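Local coordinates for protein FdxN element excision controlling factor XisI (Anabaena variabilis ATCC 29413, PDB 2NVM) that probably acts with XisF and XisH to control excision of the fdxN element by site-specific recombination in nitrogen-fixing cyanobacteria, at residues K4-I12 / L76-W84; L39-L47 / W58-V69. All coordinates share one frame; numbering follows the deposited sequence.

Overall arrangement
Interaction 1 joins the start of helix 4-23 to the hairpin of strands 67-79 and 82-87. Interaction 2 joins strand 44-50 and the loop before it to strand 55-61, the corner at G62 and the start of strand 67-79. The two contacts use opposite ends of the long strand 67-79, and both reach the same sheet. Their centres lie 28 Å apart, on opposite sides of the chain's centre, and their nearest atoms are about 7 Å apart. Along the chain, interaction 2 is nested within the loop that interaction 1 closes. Both touch the second subunit. R46 of one chain packs on Q77 of the other, and D41 packs on W84 of the other subunit.

Interaction 1. Residues K4-I12 / L76-W84; sequences KLTHYRHTI and LQIQNGKIW
K4 NZ donates a hydrogen bond of 2.9 Å to G81 O. The lysine chain is extended, with CG anti to the backbone N (chi1 178°), and this carries the ammonium across to the hairpin turn. CE2 of the Y8 ring lies 3.7 Å from the same G81 O. The Y8 hydroxyl is hydrogen-bonded to D107. Away from the turn the contact is apolar. L5 CD1 meets I78 CG2 at 3.6 Å, the two side chains running past each other in opposite directions. I78 CD1 touches both Y8 CB and R9 CG, while the guanidinium of R9 pairs with D54. I83 CD1 is pressed against I12 CG2 at 3.4 Å, a tight fit, and also touches Y8 CD2. Further along, I12 CD1 packs on L76 CD1 at 3.6 Å. Replacing I83 by an alanine would probably open a gap between I12 and the Y8 ring and leave that ring less firmly held. I103 and M98 cover I83. Q79 to K82 form a type I' turn, and helix 4-12 runs antiparallel to strand 76-79 at 9.9 Å between axes. The arrangement is a helix packed on one face of a tight antiparallel beta hairpin.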
loop_
_atom_site.group_PDB
_atom_site.type_symbol
_atom_site.label_atom_id
_atom_site.label_comp_id
_atom_site.label_asym_id
_atom_site.label_seq_id
_atom_site.Cartn_x
_atom_site.Cartn_y
_atom_site.Cartn_z
ATOM N N LYS B 4 -14.568 15.801 11.195
ATOM C CA LYS B 4 -15.100 14.924 10.124
ATOM C C LYS B 4 -13.982 13.953 9.716
ATOM O O LYS B 4 -14.178 12.742 9.747
ATOM C CB LYS B 4 -15.579 15.747 8.901
ATOM C CG LYS B 4 -16.129 14.942 7.681
ATOM C CD LYS B 4 -16.233 15.808 6.404
ATOM C CE LYS B 4 -16.412 14.928 5.139
ATOM N NZ LYS B 4 -16.402 15.652 3.812
ATOM N N LEU B 5 -12.821 14.521 9.372
ATOM C CA LEU B 5 -11.619 13.764 8.987
ATOM C C LEU B 5 -11.101 12.770 10.046
ATOM O O LEU B 5 -10.812 11.625 9.704
ATOM C CB LEU B 5 -10.486 14.704 8.511
ATOM C CG LEU B 5 -10.464 15.131 7.033
ATOM C CD1 LEU B 5 -9.875 14.000 6.148
ATOM C CD2 LEU B 5 -11.830 15.604 6.508
ATOM N N THR B 6 -10.990 13.209 11.300
ATOM C CA THR B 6 -10.534 12.340 12.422
ATOM C C THR B 6 -11.468 11.130 12.634
ATOM O O THR B 6 -11.000 10.014 12.884
ATOM C CB THR B 6 -10.352 13.124 13.750
ATOM O OG1 THR B 6 -11.476 13.979 13.937
ATOM C CG2 THR B 6 -9.120 13.993 13.703
ATOM N N HIS B 7 -12.774 11.375 12.528
ATOM C CA HIS B 7 -13.799 10.321 12.609
ATOM C C HIS B 7 -13.631 9.312 11.450
ATOM O O HIS B 7 -13.655 8.101 11.671
ATOM C CB HIS B 7 -15.213 10.934 12.619
ATOM C CG HIS B 7 -16.302 9.929 12.446
ATOM N ND1 HIS B 7 -16.552 8.943 13.375
ATOM C CD2 HIS B 7 -17.193 9.746 11.447
ATOM C CE1 HIS B 7 -17.551 8.193 12.953
ATOM N NE2 HIS B 7 -17.958 8.660 11.785
ATOM N N TYR B 8 -13.464 9.843 10.240
ATOM C CA TYR B 8 -13.240 9.047 9.017
ATOM C C TYR B 8 -11.962 8.213 9.103
ATOM O O TYR B 8 -11.969 7.059 8.678
ATOM C CB TYR B 8 -13.210 9.957 7.770
ATOM C CG TYR B 8 -14.549 10.455 7.251
ATOM C CD1 TYR B 8 -15.693 10.580 8.085
ATOM C CD2 TYR B 8 -14.655 10.933 5.926
ATOM C CE1 TYR B 8 -16.907 11.079 7.592
ATOM C CE2 TYR B 8 -15.888 11.446 5.426
ATOM C CZ TYR B 8 -16.999 11.511 6.273
ATOM O OH TYR B 8 -18.205 12.007 5.841
ATOM N N ARG B 9 -10.883 8.803 9.639
ATOM C CA ARG B 9 -9.597 8.101 9.850
ATOM C C ARG B 9 -9.771 6.917 10.797
ATOM O O ARG B 9 -9.399 5.805 10.454
ATOM C CB ARG B 9 -8.504 9.034 10.408
ATOM C CG ARG B 9 -7.915 10.000 9.402
ATOM C CD ARG B 9 -6.788 10.772 10.046
ATOM N NE ARG B 9 -6.062 11.625 9.101
ATOM C CZ ARG B 9 -6.312 12.911 8.812
ATOM N NH1 ARG B 9 -7.288 13.612 9.401
ATOM N NH2 ARG B 9 -5.530 13.526 7.916
ATOM N N HIS B 10 -10.355 7.189 11.967
ATOM C CA HIS B 10 -10.652 6.172 13.002
ATOM C C HIS B 10 -11.519 5.042 12.444
ATOM O O HIS B 10 -11.197 3.867 12.649
ATOM C CB HIS B 10 -11.333 6.835 14.219
ATOM C CG HIS B 10 -11.783 5.880 15.289
ATOM N ND1 HIS B 10 -10.924 5.351 16.233
ATOM C CD2 HIS B 10 -13.017 5.404 15.597
ATOM C CE1 HIS B 10 -11.604 4.570 17.058
ATOM N NE2 HIS B 10 -12.876 4.588 16.697
ATOM N N THR B 11 -12.572 5.419 11.711
ATOM C CA THR B 11 -13.522 4.476 11.110
ATOM C C THR B 11 -12.843 3.514 10.137
ATOM O O THR B 11 -12.924 2.301 10.317
ATOM C CB THR B 11 -14.698 5.222 10.382
ATOM O OG1 THR B 11 -15.397 6.035 11.322
ATOM C CG2 THR B 11 -15.713 4.255 9.754
ATOM N N ILE B 12 -12.117 4.056 9.168
ATOM C CA ILE B 12 -11.492 3.216 8.138
ATOM C C ILE B 12 -10.298 2.399 8.712
ATOM O O ILE B 12 -10.071 1.285 8.250
ATOM C CB ILE B 12 -11.324 3.952 6.713
ATOM C CG1 ILE B 12 -9.951 4.512 6.466
ATOM C CG2 ILE B 12 -12.483 4.898 6.393
ATOM C CD1 ILE B 12 -9.015 3.408 6.039
ATOM N N LEU B 76 -7.775 1.616 0.699
ATOM C CA LEU B 76 -8.615 2.766 0.996
ATOM C C LEU B 76 -7.751 4.006 1.163
ATOM O O LEU B 76 -6.633 3.918 1.695
ATOM C CB LEU B 76 -9.370 2.526 2.310
ATOM C CG LEU B 76 -10.177 1.231 2.463
ATOM C CD1 LEU B 76 -10.787 1.144 3.835
ATOM C CD2 LEU B 76 -11.269 1.151 1.447
ATOM N N GLN B 77 -8.249 5.134 0.672
ATOM C CA GLN B 77 -7.618 6.435 0.867
ATOM C C GLN B 77 -8.680 7.522 1.123
ATOM O O GLN B 77 -9.824 7.387 0.681
ATOM C CB GLN B 77 -6.666 6.843 -0.273
ATOM C CG GLN B 77 -7.303 7.044 -1.641
ATOM C CD GLN B 77 -6.528 7.897 -2.630
ATOM O OE1 GLN B 77 -5.450 8.442 -2.352
ATOM N NE2 GLN B 77 -7.125 8.066 -3.803
ATOM N N ILE B 78 -8.287 8.560 1.865
ATOM C CA ILE B 78 -9.130 9.711 2.144
ATOM C C ILE B 78 -8.519 10.807 1.273
ATOM O O ILE B 78 -7.337 11.123 1.427
ATOM C CB ILE B 78 -9.196 10.121 3.635
ATOM C CG1 ILE B 78 -9.553 8.907 4.530
ATOM C CG2 ILE B 78 -10.217 11.240 3.798
ATOM C CD1 ILE B 78 -9.565 9.198 6.005
ATOM N N GLN B 79 -9.321 11.340 0.347
ATOM C CA GLN B 79 -8.906 12.374 -0.604
ATOM C C GLN B 79 -10.028 13.409 -0.794
ATOM O O GLN B 79 -11.146 13.034 -1.166
ATOM C CB GLN B 79 -8.575 11.702 -1.925
ATOM C CG GLN B 79 -7.991 12.623 -2.993
ATOM C CD GLN B 79 -7.474 11.860 -4.209
ATOM O OE1 GLN B 79 -6.335 12.065 -4.626
ATOM N NE2 GLN B 79 -8.293 10.947 -4.756
ATOM N N ASN B 80 -9.712 14.686 -0.542
ATOM C CA ASN B 80 -10.657 15.819 -0.649
ATOM C C ASN B 80 -11.909 15.627 0.240
ATOM O O ASN B 80 -13.042 15.921 -0.164
ATOM C CB ASN B 80 -11.021 16.079 -2.127
ATOM C CG ASN B 80 -9.788 16.330 -3.009
ATOM O OD1 ASN B 80 -8.859 17.055 -2.616
ATOM N ND2 ASN B 80 -9.787 15.740 -4.215
ATOM N N GLY B 81 -11.670 15.124 1.454
ATOM C CA GLY B 81 -12.723 14.849 2.424
ATOM C C GLY B 81 -13.638 13.675 2.120
ATOM O O GLY B 81 -14.711 13.597 2.714
ATOM N N LYS B 82 -13.233 12.770 1.217
ATOM C CA LYS B 82 -14.032 11.577 0.854
ATOM C C LYS B 82 -13.196 10.304 0.919
ATOM O O LYS B 82 -11.991 10.343 0.668
ATOM C CB LYS B 82 -14.680 11.737 -0.524
ATOM C CG LYS B 82 -15.642 12.919 -0.568
ATOM C CD LYS B 82 -16.514 12.950 -1.810
ATOM C CE LYS B 82 -17.464 14.147 -1.765
ATOM N NZ LYS B 82 -18.439 14.117 -2.877
ATOM N N ILE B 83 -13.858 9.191 1.249
ATOM C CA ILE B 83 -13.251 7.868 1.372
ATOM C C ILE B 83 -13.339 7.215 -0.005
ATOM O O ILE B 83 -14.424 7.055 -0.540
ATOM C CB ILE B 83 -13.975 7.002 2.455
ATOM C CG1 ILE B 83 -13.806 7.661 3.848
ATOM C CG2 ILE B 83 -13.458 5.559 2.464
ATOM C CD1 ILE B 83 -14.623 7.044 4.941
ATOM N N TRP B 84 -12.182 6.853 -0.558
ATOM C CA TRP B 84 -12.054 6.185 -1.856
ATOM C C TRP B 84 -11.747 4.726 -1.593
ATOM O O TRP B 84 -10.721 4.449 -1.004
ATOM C CB TRP B 84 -10.910 6.795 -2.661
ATOM C CG TRP B 84 -11.230 8.083 -3.275
ATOM C CD1 TRP B 84 -11.417 9.277 -2.650
ATOM C CD2 TRP B 84 -11.400 8.320 -4.665
ATOM N NE1 TRP B 84 -11.718 10.253 -3.569
ATOM C CE2 TRP B 84 -11.701 9.698 -4.821
ATOM C CE3 TRP B 84 -11.329 7.499 -5.806
ATOM C CZ2 TRP B 84 -11.941 10.281 -6.088
ATOM C CZ3 TRP B 84 -11.554 8.063 -7.061
ATOM C CH2 TRP B 84 -11.855 9.453 -7.196
#

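Interaction 2. Residues L39-L47 / W58-V69; sequences LPDTVGDRL and WLCCGWDGKKRV
V43 CG2 sits 3.5 Å from V69 CG2, a close methyl contact between side chains crossing at about a right angle. The other V43 methyl, CG1, is anti to the backbone N (chi1 178°) and lies 4.1 Å from C60 CB. V43 thus fits beside the corner at G62, where the chain leaves strand 55-61. At the far end of the contact, L47 CD1 rests on W58 CB at 3.9 Å. Helix 4-23 covers this side, with Y20 edge-to-face on the W58 ring. Strands 44-50 and 55-61 form an antiparallel beta hairpin. G44 with C61 and R46 with L59 are its hydrogen-bonded pairs here. C61 N donates to G44 O at 2.9 Å, and R46 N donates to L59 O at 2.8 Å. D45 faces C60 in the non-hydrogen-bonded pair between them. The D45 carboxylate lies at the edge of the W58 indole, its plane turned 65° from the ring. W58 NE1 makes a weak bond to D45 OD2, 3.3 Å long and with an angle of 151° at the hydrogen. On the other face of the sheet, in one of its two conformers and so with some doubt, the R46 guanidinium has C61 CB over one face near its rim, 3.5 Å from NH1, which hydrogen-bonds Y75 OH of the second subunit. Past the corner, W63 N donates to D41 O at 3.1 Å. A water takes a weak bond from W63 NE1 and donates to D41 OD1, which also pairs with R118 of the second subunit.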
loop_
_atom_site.group_PDB
_atom_site.type_symbol
_atom_site.label_atom_id
_atom_site.label_comp_id
_atom_site.label_asym_id
_atom_site.label_seq_id
_atom_site.Cartn_x
_atom_site.Cartn_y
_atom_site.Cartn_z
ATOM N N LEU B 39 9.739 -18.485 7.668
ATOM C CA LEU B 39 8.644 -17.545 7.945
ATOM C C LEU B 39 8.446 -16.398 6.913
ATOM O O LEU B 39 7.365 -16.311 6.323
ATOM C CB LEU B 39 8.757 -16.924 9.368
ATOM C CG LEU B 39 8.909 -17.739 10.666
ATOM C CD1 LEU B 39 10.218 -18.530 10.752
ATOM C CD2 LEU B 39 8.823 -16.784 11.854
ATOM N N PRO B 40 9.489 -15.565 6.649
ATOM C CA PRO B 40 9.299 -14.376 5.778
ATOM C C PRO B 40 9.090 -14.535 4.253
ATOM O O PRO B 40 8.546 -13.615 3.656
ATOM C CB PRO B 40 10.582 -13.578 6.037
ATOM C CG PRO B 40 11.591 -14.605 6.260
ATOM C CD PRO B 40 10.909 -15.671 7.057
ATOM N N ASP B 41 9.544 -15.641 3.651
ATOM C CA ASP B 41 9.412 -15.902 2.187
ATOM C C ASP B 41 8.039 -16.421 1.741
ATOM O O ASP B 41 7.710 -16.310 0.559
ATOM C CB ASP B 41 10.437 -16.947 1.710
ATOM C CG ASP B 41 11.875 -16.562 1.950
ATOM O OD1 ASP B 41 12.191 -15.402 1.713
ATOM O OD2 ASP B 41 12.694 -17.454 2.323
ATOM N N THR B 42 7.261 -17.019 2.655
ATOM C CA THR B 42 5.925 -17.560 2.323
ATOM C C THR B 42 4.943 -16.419 2.041
ATOM O O THR B 42 5.184 -15.261 2.454
ATOM C CB THR B 42 5.350 -18.514 3.432
ATOM O OG1 THR B 42 5.150 -17.802 4.659
ATOM C CG2 THR B 42 6.281 -19.687 3.683
ATOM N N VAL B 43 3.870 -16.739 1.308
ATOM C CA VAL B 43 2.825 -15.756 0.987
ATOM C C VAL B 43 2.153 -15.417 2.324
ATOM O O VAL B 43 1.587 -16.303 2.987
ATOM C CB VAL B 43 1.797 -16.221 -0.071
ATOM C CG1 VAL B 43 0.725 -15.138 -0.285
ATOM C CG2 VAL B 43 2.507 -16.494 -1.384
ATOM N N GLY B 44 2.359 -14.164 2.739
ATOM C CA GLY B 44 1.843 -13.627 3.983
ATOM C C GLY B 44 1.238 -12.256 3.764
ATOM O O GLY B 44 1.666 -11.515 2.880
ATOM N N ASP B 45 0.256 -11.940 4.597
ATOM C CA ASP B 45 -0.458 -10.687 4.585
ATOM C C ASP B 45 0.330 -9.620 5.344
ATOM O O ASP B 45 1.010 -9.943 6.300
ATOM C CB ASP B 45 -1.858 -10.873 5.211
ATOM C CG ASP B 45 -2.792 -11.761 4.347
ATOM O OD1 ASP B 45 -2.382 -12.334 3.311
ATOM O OD2 ASP B 45 -3.966 -11.885 4.706
ATOM N N ARG B 46 0.276 -8.382 4.842
ATOM C CA ARG B 46 0.932 -7.211 5.449
ATOM C C ARG B 46 -0.061 -6.043 5.427
ATOM O O ARG B 46 -0.782 -5.857 4.439
ATOM C CB ARG B 46 2.213 -6.758 4.713
ATOM C CG ARG B 46 3.410 -7.736 4.656
ATOM C CD ARG B 46 3.319 -8.702 3.492
ATOM N NE ARG B 46 4.444 -9.656 3.433
ATOM C CZ ARG B 46 5.609 -9.495 2.783
ATOM N NH1 ARG B 46 5.890 -8.391 2.101
ATOM N NH2 ARG B 46 6.524 -10.464 2.824
ATOM N N LEU B 47 -0.070 -5.257 6.503
ATOM C CA LEU B 47 -0.942 -4.089 6.675
ATOM C C LEU B 47 -0.038 -2.859 6.596
ATOM O O LEU B 47 1.029 -2.856 7.216
ATOM C CB LEU B 47 -1.655 -4.185 8.032
ATOM C CG LEU B 47 -2.903 -3.341 8.279
ATOM C CD1 LEU B 47 -3.966 -3.636 7.226
ATOM C CD2 LEU B 47 -3.449 -3.618 9.707
ATOM N N TRP B 58 -3.860 -3.210 2.606
ATOM C CA TRP B 58 -3.693 -4.574 3.011
ATOM C C TRP B 58 -3.364 -5.343 1.738
ATOM O O TRP B 58 -4.150 -5.335 0.775
ATOM C CB TRP B 58 -4.983 -5.069 3.711
ATOM C CG TRP B 58 -5.127 -6.542 3.918
ATOM C CD1 TRP B 58 -4.120 -7.459 4.035
ATOM C CD2 TRP B 58 -6.346 -7.253 4.192
ATOM N NE1 TRP B 58 -4.639 -8.698 4.279
ATOM C CE2 TRP B 58 -5.997 -8.616 4.384
ATOM C CE3 TRP B 58 -7.702 -6.882 4.261
ATOM C CZ2 TRP B 58 -6.952 -9.623 4.641
ATOM C CZ3 TRP B 58 -8.675 -7.892 4.524
ATOM C CH2 TRP B 58 -8.285 -9.250 4.704
ATOM N N LEU B 59 -2.190 -5.982 1.747
ATOM C CA LEU B 59 -1.730 -6.818 0.649
ATOM C C LEU B 59 -1.172 -8.124 1.158
ATOM O O LEU B 59 -0.944 -8.273 2.352
ATOM C CB LEU B 59 -0.673 -6.070 -0.177
ATOM C CG LEU B 59 0.657 -5.570 0.416
ATOM C CD1 LEU B 59 1.570 -6.655 0.913
ATOM C CD2 LEU B 59 1.391 -4.798 -0.683
ATOM N N CYS B 60 -0.987 -9.066 0.241
ATOM C CA CYS B 60 -0.290 -10.326 0.517
ATOM C C CYS B 60 0.919 -10.376 -0.432
ATOM O O CYS B 60 0.854 -9.912 -1.574
ATOM C CB CYS B 60 -1.186 -11.553 0.419
ATOM S SG CYS B 60 -1.810 -11.875 -1.146
ATOM N N CYS B 61 2.026 -10.893 0.071
ATOM C CA CYS B 61 3.258 -10.971 -0.686
ATOM C C CYS B 61 4.113 -12.160 -0.253
ATOM O O CYS B 61 4.206 -12.464 0.944
ATOM C CB CYS B 61 4.016 -9.647 -0.530
ATOM S SG CYS B 61 5.556 -9.491 -1.414
ATOM N N GLY B 62 4.706 -12.817 -1.245
ATOM C CA GLY B 62 5.590 -13.965 -1.059
ATOM C C GLY B 62 5.701 -14.826 -2.303
ATOM O O GLY B 62 5.461 -14.343 -3.424
ATOM N N TRP B 63 6.066 -16.090 -2.092
ATOM C CA TRP B 63 6.251 -17.070 -3.165
ATOM C C TRP B 63 5.390 -18.307 -2.967
ATOM O O TRP B 63 5.359 -18.844 -1.867
ATOM C CB TRP B 63 7.697 -17.520 -3.191
ATOM C CG TRP B 63 8.604 -16.430 -3.463
ATOM C CD1 TRP B 63 9.213 -15.638 -2.552
ATOM C CD2 TRP B 63 8.992 -15.960 -4.748
ATOM N NE1 TRP B 63 9.981 -14.701 -3.183
ATOM C CE2 TRP B 63 9.865 -14.865 -4.538
ATOM C CE3 TRP B 63 8.696 -16.357 -6.066
ATOM C CZ2 TRP B 63 10.474 -14.165 -5.609
ATOM C CZ3 TRP B 63 9.306 -15.671 -7.136
ATOM C CH2 TRP B 63 10.166 -14.573 -6.896
ATOM N N ASP B 64 4.696 -18.719 -4.034
ATOM C CA ASP B 64 3.883 -19.948 -4.086
ATOM C C ASP B 64 4.732 -20.867 -5.008
ATOM O O ASP B 64 4.464 -20.995 -6.208
ATOM C CB ASP B 64 2.479 -19.613 -4.630
ATOM C CG ASP B 64 1.562 -20.835 -4.763
ATOM O OD1 ASP B 64 1.879 -21.938 -4.272
ATOM O OD2 ASP B 64 0.485 -20.670 -5.371
ATOM N N GLY B 65 5.777 -21.473 -4.426
ATOM C CA GLY B 65 6.746 -22.308 -5.164
ATOM C C GLY B 65 7.622 -21.349 -5.968
ATOM O O GLY B 65 8.327 -20.525 -5.371
ATOM N N LYS B 66 7.571 -21.453 -7.301
ATOM C CA LYS B 66 8.280 -20.518 -8.220
ATOM C C LYS B 66 7.442 -19.261 -8.587
ATOM O O LYS B 66 7.978 -18.337 -9.204
ATOM C CB LYS B 66 8.704 -21.215 -9.530
ATOM C CG LYS B 66 9.793 -22.267 -9.422
ATOM C CD LYS B 66 10.268 -22.664 -10.837
ATOM C CE LYS B 66 11.269 -23.840 -10.865
ATOM N NZ LYS B 66 12.551 -23.597 -10.131
ATOM N N LYS B 67 6.163 -19.225 -8.202
ATOM C CA LYS B 67 5.230 -18.134 -8.534
ATOM C C LYS B 67 5.329 -16.966 -7.534
ATOM O O LYS B 67 5.089 -17.148 -6.335
ATOM C CB LYS B 67 3.784 -18.696 -8.547
ATOM C CG LYS B 67 2.655 -17.761 -9.063
ATOM C CD LYS B 67 1.224 -18.309 -8.710
ATOM C CE LYS B 67 0.957 -19.744 -9.207
ATOM N N ARG B 68 5.655 -15.776 -8.041
ATOM C CA ARG B 68 5.730 -14.556 -7.235
ATOM C C ARG B 68 4.322 -14.022 -7.007
ATOM O O ARG B 68 3.617 -13.755 -7.983
ATOM C CB ARG B 68 6.545 -13.458 -7.956
ATOM C CG ARG B 68 6.709 -12.097 -7.224
ATOM C CD ARG B 68 7.155 -12.326 -5.811
ATOM N NE ARG B 68 7.628 -11.151 -5.112
ATOM C CZ ARG B 68 7.930 -11.112 -3.812
ATOM N NH1 ARG B 68 7.855 -12.188 -3.023
ATOM N NH2 ARG B 68 8.362 -9.973 -3.302
ATOM N N VAL B 69 3.923 -13.879 -5.737
ATOM C CA VAL B 69 2.605 -13.351 -5.344
ATOM C C VAL B 69 2.826 -11.948 -4.763
ATOM O O VAL B 69 3.689 -11.767 -3.910
ATOM C CB VAL B 69 1.921 -14.235 -4.267
ATOM C CG1 VAL B 69 0.514 -13.691 -3.922
ATOM C CG2 VAL B 69 1.841 -15.719 -4.719
HETATM O O HOH W 1 10.931 -13.796 -0.110
#